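PDB 6GWI: putrescine aminotransferase from Halomonas elongata DSM 2581, which probably transfers the amino group of putrescine and related amines to a keto acid acceptor, using pyridoxal-5'-phosphate as cofactor. Local coordinates for residues V59-G64 with L287-L292; T73-Q78 with H323-A328; A93-E98 with V329-L334. All blocks are in the same frame, centred on the assembly; numbering follows the deposited sequence.

Interaction 1: V59-G64 with L287-L292; sequences VNLGYG and LSSGYL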
loop_
_atom_site.group_PDB
_atom_site.type_symbol
_atom_site.label_atom_id
_atom_site.label_comp_id
_atom_site.label_asym_id
_atom_site.label_seq_id
_atom_site.Cartn_x
_atom_site.Cartn_y
_atom_site.Cartn_z
ATOM N N VAL B 59 16.245 1.755 6.803
ATOM C CA VAL B 59 17.194 0.647 6.919
ATOM C C VAL B 59 17.947 0.743 8.244
ATOM O O VAL B 59 19.138 1.074 8.279
ATOM C CB VAL B 59 18.168 0.616 5.725
ATOM C CG1 VAL B 59 19.027 -0.643 5.771
ATOM C CG2 VAL B 59 17.406 0.701 4.399
ATOM N N ASN B 60 17.259 0.424 9.343
ATOM C CA ASN B 60 17.814 0.687 10.666
ATOM C C ASN B 60 18.983 -0.236 10.986
ATOM O O ASN B 60 19.995 0.207 11.541
ATOM C CB ASN B 60 16.718 0.549 11.722
ATOM C CG ASN B 60 15.738 1.707 11.700
ATOM O OD1 ASN B 60 15.855 2.622 10.883
ATOM N ND2 ASN B 60 14.768 1.675 12.604
ATOM N N LEU B 61 18.870 -1.520 10.648
ATOM C CA LEU B 61 19.952 -2.466 10.894
ATOM C C LEU B 61 21.010 -2.462 9.794
ATOM O O LEU B 61 21.874 -3.348 9.784
ATOM C CB LEU B 61 19.393 -3.877 11.067
ATOM C CG LEU B 61 18.594 -4.124 12.347
ATOM C CD1 LEU B 61 18.164 -5.582 12.409
ATOM C CD2 LEU B 61 19.382 -3.742 13.600
ATOM N N GLY B 62 20.970 -1.497 8.882
ATOM C CA GLY B 62 21.965 -1.409 7.835
ATOM C C GLY B 62 21.816 -2.490 6.789
ATOM O O GLY B 62 20.976 -3.385 6.920
ATOM N N TYR B 63 22.620 -2.411 5.738
ATOM C CA TYR B 63 22.558 -3.386 4.663
ATOM C C TYR B 63 23.447 -4.580 4.993
ATOM O O TYR B 63 24.458 -4.455 5.691
ATOM C CB TYR B 63 22.988 -2.746 3.341
ATOM C CG TYR B 63 22.201 -1.498 2.973
ATOM C CD1 TYR B 63 21.002 -1.585 2.274
ATOM C CD2 TYR B 63 22.663 -0.232 3.319
ATOM C CE1 TYR B 63 20.283 -0.451 1.935
ATOM C CE2 TYR B 63 21.949 0.908 2.984
ATOM C CZ TYR B 63 20.762 0.791 2.293
ATOM O OH TYR B 63 20.048 1.919 1.955
ATOM N N GLY B 64 23.069 -5.740 4.464
ATOM C CA GLY B 64 23.862 -6.942 4.622
ATOM C C GLY B 64 23.594 -7.766 5.861
ATOM O O GLY B 64 24.459 -8.560 6.250
ATOM N N LEU B 287 10.102 -0.829 10.694
ATOM C CA LEU B 287 9.486 -2.070 11.155
ATOM C C LEU B 287 10.210 -3.300 10.626
ATOM O O LEU B 287 10.304 -4.320 11.320
ATOM C CB LEU B 287 8.019 -2.086 10.720
ATOM C CG LEU B 287 7.201 -3.349 10.969
ATOM C CD1 LEU B 287 7.253 -3.756 12.436
ATOM C CD2 LEU B 287 5.768 -3.109 10.512
ATOM N N SER B 288 10.711 -3.228 9.394
ATOM C CA SER B 288 11.399 -4.343 8.756
ATOM C C SER B 288 12.807 -3.965 8.305
ATOM O O SER B 288 13.412 -4.689 7.509
ATOM C CB SER B 288 10.582 -4.839 7.562
ATOM O OG SER B 288 10.445 -3.813 6.593
ATOM N N SER B 289 13.344 -2.854 8.810
ATOM C CA SER B 289 14.559 -2.243 8.264
ATOM C C SER B 289 14.455 -2.083 6.749
ATOM O O SER B 289 15.464 -2.040 6.040
ATOM C CB SER B 289 15.812 -3.047 8.628
ATOM O OG SER B 289 16.196 -2.823 9.975
ATOM N N GLY B 290 13.229 -1.972 6.244
ATOM C CA GLY B 290 12.999 -1.816 4.826
ATOM C C GLY B 290 13.279 -3.037 3.977
ATOM O O GLY B 290 13.109 -2.965 2.755
ATOM N N TYR B 291 13.706 -4.153 4.569
ATOM C CA TYR B 291 14.075 -5.314 3.764
ATOM C C TYR B 291 12.888 -5.879 2.992
ATOM O O TYR B 291 13.068 -6.417 1.894
ATOM C CB TYR B 291 14.691 -6.393 4.650
ATOM C CG TYR B 291 16.178 -6.224 4.872
ATOM C CD1 TYR B 291 16.695 -5.048 5.400
ATOM C CD2 TYR B 291 17.063 -7.244 4.553
ATOM C CE1 TYR B 291 18.051 -4.896 5.606
ATOM C CE2 TYR B 291 18.421 -7.100 4.752
ATOM C CZ TYR B 291 18.909 -5.924 5.281
ATOM O OH TYR B 291 20.262 -5.778 5.485
ATOM N N LEU B 292 11.679 -5.779 3.536
ATOM C CA LEU B 292 10.483 -6.161 2.794
ATOM C C LEU B 292 9.356 -5.226 3.199
ATOM O O LEU B 292 9.349 -4.725 4.330
ATOM C CB LEU B 292 10.089 -7.624 3.046
ATOM C CG LEU B 292 10.976 -8.704 2.409
ATOM C CD1 LEU B 292 10.450 -10.084 2.767
ATOM C CD2 LEU B 292 11.072 -8.552 0.888
#
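The phenol ring of Y291 meets G62 O at its edge, near the ring plane, and its OH donates a 2.9 Å hydrogen bond to that oxygen. The hydroxyl arrives in the carbonyl plane on a lone pair, with a C=O...OH angle of 136°. R65 N also hydrogen-bonds to Y291 OH, so two backbone points hold the phenol end. One methyl of V59, CG1, lies 4.0 Å above the plane of the Y63 ring, over its centre, and also stands 4.4 Å from Y291 CE1.

Further back, S289 OG accepts a hydrogen bond from L61 N (3.0 Å, N-H...O 160°) inside the type I turn V59-G62. It lies beside its own backbone N, anti to the carbonyl carbon (chi1 -77°), where it meets that amide. The same OG is hydrogen-bonded to N333. S289 O adds a CA-H...O contact with V59 CA at 3.3 Å. Since 287-292 follows closely on K285 of the pyridoxal-5'-phosphate pocket, this is a turn-to-turn contact near the cofactor site of a class-III aminotransferase.

The contact is largely buried, and both segments lie in connections: 59-64 joins helices 54-57 and 66-78, the loop with 287-292 joins strands 280-283 and 295-300, and L61 packs on helix 324-339.

Interaction 2: T73-Q78 with H323-A328; sequences TAQLEQ and HPTCAA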
loop_
_atom_site.group_PDB
_atom_site.type_symbol
_atom_site.label_atom_id
_atom_site.label_comp_id
_atom_site.label_asym_id
_atom_site.label_seq_id
_atom_site.Cartn_x
_atom_site.Cartn_y
_atom_site.Cartn_z
ATOM N N THR B 73 14.122 -16.124 3.335
ATOM C CA THR B 73 14.305 -17.354 2.573
ATOM C C THR B 73 13.573 -18.517 3.230
ATOM O O THR B 73 12.902 -19.300 2.547
ATOM C CB THR B 73 15.794 -17.673 2.425
ATOM O OG1 THR B 73 16.461 -16.588 1.765
ATOM C CG2 THR B 73 15.995 -18.951 1.623
ATOM N N ALA B 74 13.691 -18.648 4.553
ATOM C CA ALA B 74 13.063 -19.764 5.252
ATOM C C ALA B 74 11.543 -19.708 5.143
ATOM O O ALA B 74 10.890 -20.741 4.952
ATOM C CB ALA B 74 13.497 -19.770 6.720
ATOM N N GLN B 75 10.957 -18.513 5.274
ATOM C CA GLN B 75 9.504 -18.394 5.192
ATOM C C GLN B 75 9.010 -18.613 3.768
ATOM O O GLN B 75 7.961 -19.233 3.558
ATOM C CB GLN B 75 9.044 -17.023 5.696
ATOM C CG GLN B 75 7.515 -16.860 5.729
ATOM C CD GLN B 75 6.834 -17.939 6.552
ATOM O OE1 GLN B 75 5.808 -18.498 6.159
ATOM N NE2 GLN B 75 7.404 -18.230 7.709
ATOM N N LEU B 76 9.751 -18.112 2.776
ATOM C CA LEU B 76 9.357 -18.311 1.386
ATOM C C LEU B 76 9.335 -19.787 1.019
ATOM O O LEU B 76 8.512 -20.214 0.202
ATOM C CB LEU B 76 10.308 -17.552 0.467
ATOM C CG LEU B 76 10.151 -16.036 0.436
ATOM C CD1 LEU B 76 11.400 -15.391 -0.125
ATOM C CD2 LEU B 76 8.949 -15.659 -0.403
ATOM N N GLU B 77 10.216 -20.584 1.630
ATOM C CA GLU B 77 10.241 -22.016 1.370
ATOM C C GLU B 77 9.112 -22.744 2.081
ATOM O O GLU B 77 8.706 -23.827 1.645
ATOM C CB GLU B 77 11.586 -22.603 1.808
ATOM C CG GLU B 77 12.737 -22.197 0.910
ATOM C CD GLU B 77 14.095 -22.585 1.460
ATOM O OE1 GLU B 77 14.198 -22.898 2.666
ATOM O OE2 GLU B 77 15.067 -22.570 0.676
ATOM N N GLN B 78 8.614 -22.183 3.180
ATOM C CA GLN B 78 7.576 -22.830 3.976
ATOM C C GLN B 78 6.193 -22.378 3.512
ATOM O O GLN B 78 5.352 -23.202 3.143
ATOM C CB GLN B 78 7.801 -22.517 5.460
ATOM C CG GLN B 78 6.927 -23.313 6.409
ATOM C CD GLN B 78 7.404 -24.751 6.539
ATOM O OE1 GLN B 78 6.628 -25.693 6.387
ATOM N NE2 GLN B 78 8.690 -24.922 6.820
ATOM N N HIS B 323 1.409 -10.197 5.178
ATOM C CA HIS B 323 2.168 -11.067 4.285
ATOM C C HIS B 323 3.183 -11.896 5.060
ATOM O O HIS B 323 4.079 -11.331 5.699
ATOM C CB HIS B 323 2.887 -10.244 3.216
ATOM C CG HIS B 323 3.462 -11.072 2.113
ATOM N ND1 HIS B 323 4.586 -11.854 2.278
ATOM C CD2 HIS B 323 3.059 -11.258 0.834
ATOM C CE1 HIS B 323 4.854 -12.479 1.145
ATOM N NE2 HIS B 323 3.943 -12.134 0.253
ATOM N N PRO B 324 3.088 -13.230 5.031
ATOM C CA PRO B 324 3.889 -14.027 5.976
ATOM C C PRO B 324 5.389 -13.875 5.795
ATOM O O PRO B 324 6.124 -13.911 6.789
ATOM C CB PRO B 324 3.425 -15.466 5.700
ATOM C CG PRO B 324 2.879 -15.432 4.307
ATOM C CD PRO B 324 2.273 -14.077 4.139
ATOM N N THR B 325 5.876 -13.694 4.565
ATOM C CA THR B 325 7.313 -13.502 4.380
ATOM C C THR B 325 7.755 -12.140 4.902
ATOM O O THR B 325 8.798 -12.028 5.558
ATOM C CB THR B 325 7.685 -13.670 2.907
ATOM O OG1 THR B 325 7.331 -14.990 2.474
ATOM C CG2 THR B 325 9.185 -13.464 2.697
ATOM N N CYS B 326 6.980 -11.090 4.618
ATOM C CA CYS B 326 7.302 -9.772 5.153
ATOM C C CYS B 326 7.216 -9.758 6.674
ATOM O O CYS B 326 8.050 -9.141 7.346
ATOM C CB CYS B 326 6.364 -8.725 4.556
ATOM S SG CYS B 326 6.404 -8.648 2.748
ATOM N N ALA B 327 6.201 -10.425 7.235
ATOM C CA ALA B 327 6.063 -10.496 8.686
ATOM C C ALA B 327 7.219 -11.261 9.318
ATOM O O ALA B 327 7.702 -10.890 10.394
ATOM C CB ALA B 327 4.732 -11.151 9.059
ATOM N N ALA B 328 7.642 -12.361 8.689
ATOM C CA ALA B 328 8.793 -13.109 9.187
ATOM C C ALA B 328 10.039 -12.231 9.255
ATOM O O ALA B 328 10.814 -12.312 10.216
ATOM C CB ALA B 328 9.045 -14.324 8.292
#
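Q75 and T325 bury most of the surface here, with L76 third, and the contact is packing of aliphatic groups with no hydrogen bond across it. Q75 lies over the first turn of helix 324-339. Its CG swings away from its own backbone N (chi1 -176°), which brings CG within 3.4 Å of P324 O and 3.6 Å of T325 CA. Just behind it, Q75 CB rests against A328 CB at 3.7 Å, one turn further along. The chain then bends at chi2, and the Q75 and P324 side chains cross at about a right angle.

T325 presents both branches of its side chain to L76, and the two side chains also cross nearly perpendicular. L76 CD2 sits 3.4 Å from T325 OG1, while L76 CG is 3.6 Å from T325 CG2, so L76 CG and CD2 rest against both branches of the threonine. The hydroxyl itself is hydrogen-bonded to P80 O, which fixes the rotation of T325 and places CG2 against the leucine. Cutting L76 back to an alanine here would probably open a gap beside T325 CG2 and leave that methyl without its neighbour.

H323 is the N-cap of the helix, its ND1 accepting weak bonds from T325 N and C326 N, while its NE2 is hydrogen-bonded to G290 O of the second subunit.

The segments of helix 66-78 and helix 324-339 run nearly antiparallel at 154°, their axes 8.7 Å apart. P92 of helix 91-103 touches both Q75 and P324, and A72 of the second subunit packs on L76, placing the pair at the dimer interface.

Interaction 3: A93-E98 with V329-L334; sequences AVRLAE and VALKNL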
loop_
_atom_site.group_PDB
_atom_site.type_symbol
_atom_site.label_atom_id
_atom_site.label_comp_id
_atom_site.label_asym_id
_atom_site.label_seq_id
_atom_site.Cartn_x
_atom_site.Cartn_y
_atom_site.Cartn_z
ATOM N N ALA B 93 2.348 -13.924 11.165
ATOM C CA ALA B 93 1.439 -12.881 11.627
ATOM C C ALA B 93 1.215 -12.976 13.131
ATOM O O ALA B 93 1.299 -11.972 13.848
ATOM C CB ALA B 93 0.106 -12.989 10.886
ATOM N N VAL B 94 0.958 -14.185 13.631
ATOM C CA VAL B 94 0.701 -14.362 15.057
ATOM C C VAL B 94 1.890 -13.868 15.869
ATOM O O VAL B 94 1.748 -13.068 16.802
ATOM C CB VAL B 94 0.392 -15.840 15.365
ATOM C CG1 VAL B 94 0.191 -16.057 16.869
ATOM C CG2 VAL B 94 -0.824 -16.303 14.581
ATOM N N ARG B 95 3.086 -14.345 15.523
ATOM C CA ARG B 95 4.279 -14.020 16.297
ATOM C C ARG B 95 4.647 -12.545 16.175
ATOM O O ARG B 95 5.070 -11.928 17.160
ATOM C CB ARG B 95 5.423 -14.931 15.841
ATOM C CG ARG B 95 5.167 -16.405 16.188
ATOM C CD ARG B 95 6.287 -17.344 15.757
ATOM N NE ARG B 95 6.510 -17.293 14.313
ATOM C CZ ARG B 95 6.918 -18.320 13.569
ATOM N NH1 ARG B 95 7.143 -19.508 14.118
ATOM N NH2 ARG B 95 7.092 -18.156 12.265
ATOM N N LEU B 96 4.477 -11.951 14.991
ATOM C CA LEU B 96 4.802 -10.535 14.829
ATOM C C LEU B 96 3.855 -9.651 15.636
ATOM O O LEU B 96 4.294 -8.692 16.284
ATOM C CB LEU B 96 4.755 -10.146 13.350
ATOM C CG LEU B 96 5.017 -8.668 13.054
ATOM C CD1 LEU B 96 6.385 -8.228 13.571
ATOM C CD2 LEU B 96 4.894 -8.394 11.569
ATOM N N ALA B 97 2.554 -9.941 15.591
ATOM C CA ALA B 97 1.597 -9.167 16.375
ATOM C C ALA B 97 1.895 -9.273 17.867
ATOM O O ALA B 97 1.777 -8.288 18.605
ATOM C CB ALA B 97 0.173 -9.635 16.073
ATOM N N GLU B 98 2.259 -10.469 18.336
ATOM C CA GLU B 98 2.647 -10.622 19.733
ATOM C C GLU B 98 3.842 -9.735 20.061
ATOM O O GLU B 98 3.794 -8.920 20.991
ATOM C CB GLU B 98 2.971 -12.087 20.031
ATOM C CG GLU B 98 3.434 -12.340 21.459
ATOM C CD GLU B 98 3.824 -13.785 21.707
ATOM O OE1 GLU B 98 4.213 -14.477 20.742
ATOM O OE2 GLU B 98 3.743 -14.228 22.872
ATOM N N VAL B 329 10.255 -11.397 8.235
ATOM C CA VAL B 329 11.410 -10.505 8.226
ATOM C C VAL B 329 11.270 -9.425 9.289
ATOM O O VAL B 329 12.234 -9.100 9.993
ATOM C CB VAL B 329 11.589 -9.901 6.820
ATOM C CG1 VAL B 329 12.499 -8.684 6.856
ATOM C CG2 VAL B 329 12.162 -10.943 5.888
ATOM N N ALA B 330 10.086 -8.821 9.399
ATOM C CA ALA B 330 9.866 -7.807 10.425
ATOM C C ALA B 330 10.083 -8.382 11.819
ATOM O O ALA B 330 10.720 -7.748 12.672
ATOM C CB ALA B 330 8.457 -7.230 10.290
ATOM N N LEU B 331 9.549 -9.575 12.076
ATOM C CA LEU B 331 9.737 -10.210 13.374
ATOM C C LEU B 331 11.218 -10.373 13.694
ATOM O O LEU B 331 11.664 -10.076 14.808
ATOM C CB LEU B 331 9.036 -11.567 13.397
ATOM C CG LEU B 331 9.215 -12.398 14.672
ATOM C CD1 LEU B 331 8.638 -11.681 15.887
ATOM C CD2 LEU B 331 8.580 -13.770 14.498
ATOM N N LYS B 332 11.993 -10.880 12.735
ATOM C CA LYS B 332 13.414 -11.089 12.986
ATOM C C LYS B 332 14.121 -9.756 13.201
ATOM O O LYS B 332 15.010 -9.647 14.052
ATOM C CB LYS B 332 14.044 -11.857 11.826
ATOM C CG LYS B 332 15.433 -12.408 12.123
ATOM C CD LYS B 332 15.372 -13.410 13.275
ATOM C CE LYS B 332 16.431 -14.492 13.158
ATOM N NZ LYS B 332 16.543 -15.285 14.417
ATOM N N ASN B 333 13.731 -8.732 12.439
ATOM C CA ASN B 333 14.300 -7.400 12.619
ATOM C C ASN B 333 14.061 -6.885 14.034
ATOM O O ASN B 333 14.988 -6.400 14.693
ATOM C CB ASN B 333 13.706 -6.448 11.579
ATOM C CG ASN B 333 14.164 -5.017 11.762
ATOM O OD1 ASN B 333 15.327 -4.691 11.534
ATOM N ND2 ASN B 333 13.242 -4.150 12.161
ATOM N N LEU B 334 12.825 -6.999 14.531
ATOM C CA LEU B 334 12.540 -6.563 15.894
ATOM C C LEU B 334 13.345 -7.363 16.915
ATOM O O LEU B 334 13.875 -6.796 17.877
ATOM C CB LEU B 334 11.045 -6.682 16.192
ATOM C CG LEU B 334 10.099 -5.862 15.315
ATOM C CD1 LEU B 334 8.660 -6.147 15.710
ATOM C CD2 LEU B 334 10.408 -4.377 15.429
#
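Apolar packing carries the interior of this contact, and L96 carries much of it. With CG turned anti to the backbone N (chi1 177°), its side chain reaches out to helix 324-339 and spreads its two methyls over it. CD2 meets A330 CB at 4.0 Å. CD1 goes deeper along the helix: it lies 3.8 Å from L334 CD1, the two leucine side chains crossing at about a right angle, and also comes within 3.7 Å of the L331 backbone N. A330 and L334, one helical turn apart, therefore receive the same leucine from two points of one helix face.

The second kind of contact is aliphatic carbon against a charged side chain and its backbone. L331 extends in the reverse direction, to helix 91-103, and crosses the R95 side chain at about a right angle. Its CD2 touches R95 CB at 3.6 Å, at the root of the arginine, while CD1 sits 3.8 Å from R95 O. R95 is exposed and poorly ordered, so its contact with L331 is less certain than the leucine packing. Around the edges, L331 also packs on K99 and L334 on L100, extending the same seam by a turn of helix 91-103.

No hydrogen bond or salt bridge crosses between the segments. Their axes come within 9.2 Å at 35° to each other, with L96 and L331 nearest in register.

L96 also touches F113 of strand 108-114, and A97 leans on V111 and F113. The arrangement is helix-on-helix packing within the class-III, PLP-dependent aminotransferase fold: helix 91-103 packs on both strand 108-114 and helix 324-339, while A93, V94, A97 and E98 pack on the second subunit.

Helix 324-339 joins the set: interaction 2 uses its start and interaction 3 the next turns, their centres 11 Å apart, and A327 CB touches L96 CD2 between them. Interaction 1 lies 15 Å from interaction 2 and 14 Å from interaction 3. It meets interaction 2 through L292 packing on T325 and C326, and interaction 3 through S289 and N333. The first segments come in the order 59-64, 73-78, 93-98 and their partners follow from 287 to 334, so the segments of the three contacts alternate along the chain. An earlier loop and two helices are thus joined to a later loop and helix 324-339, on the side where each contact also touches the second subunit.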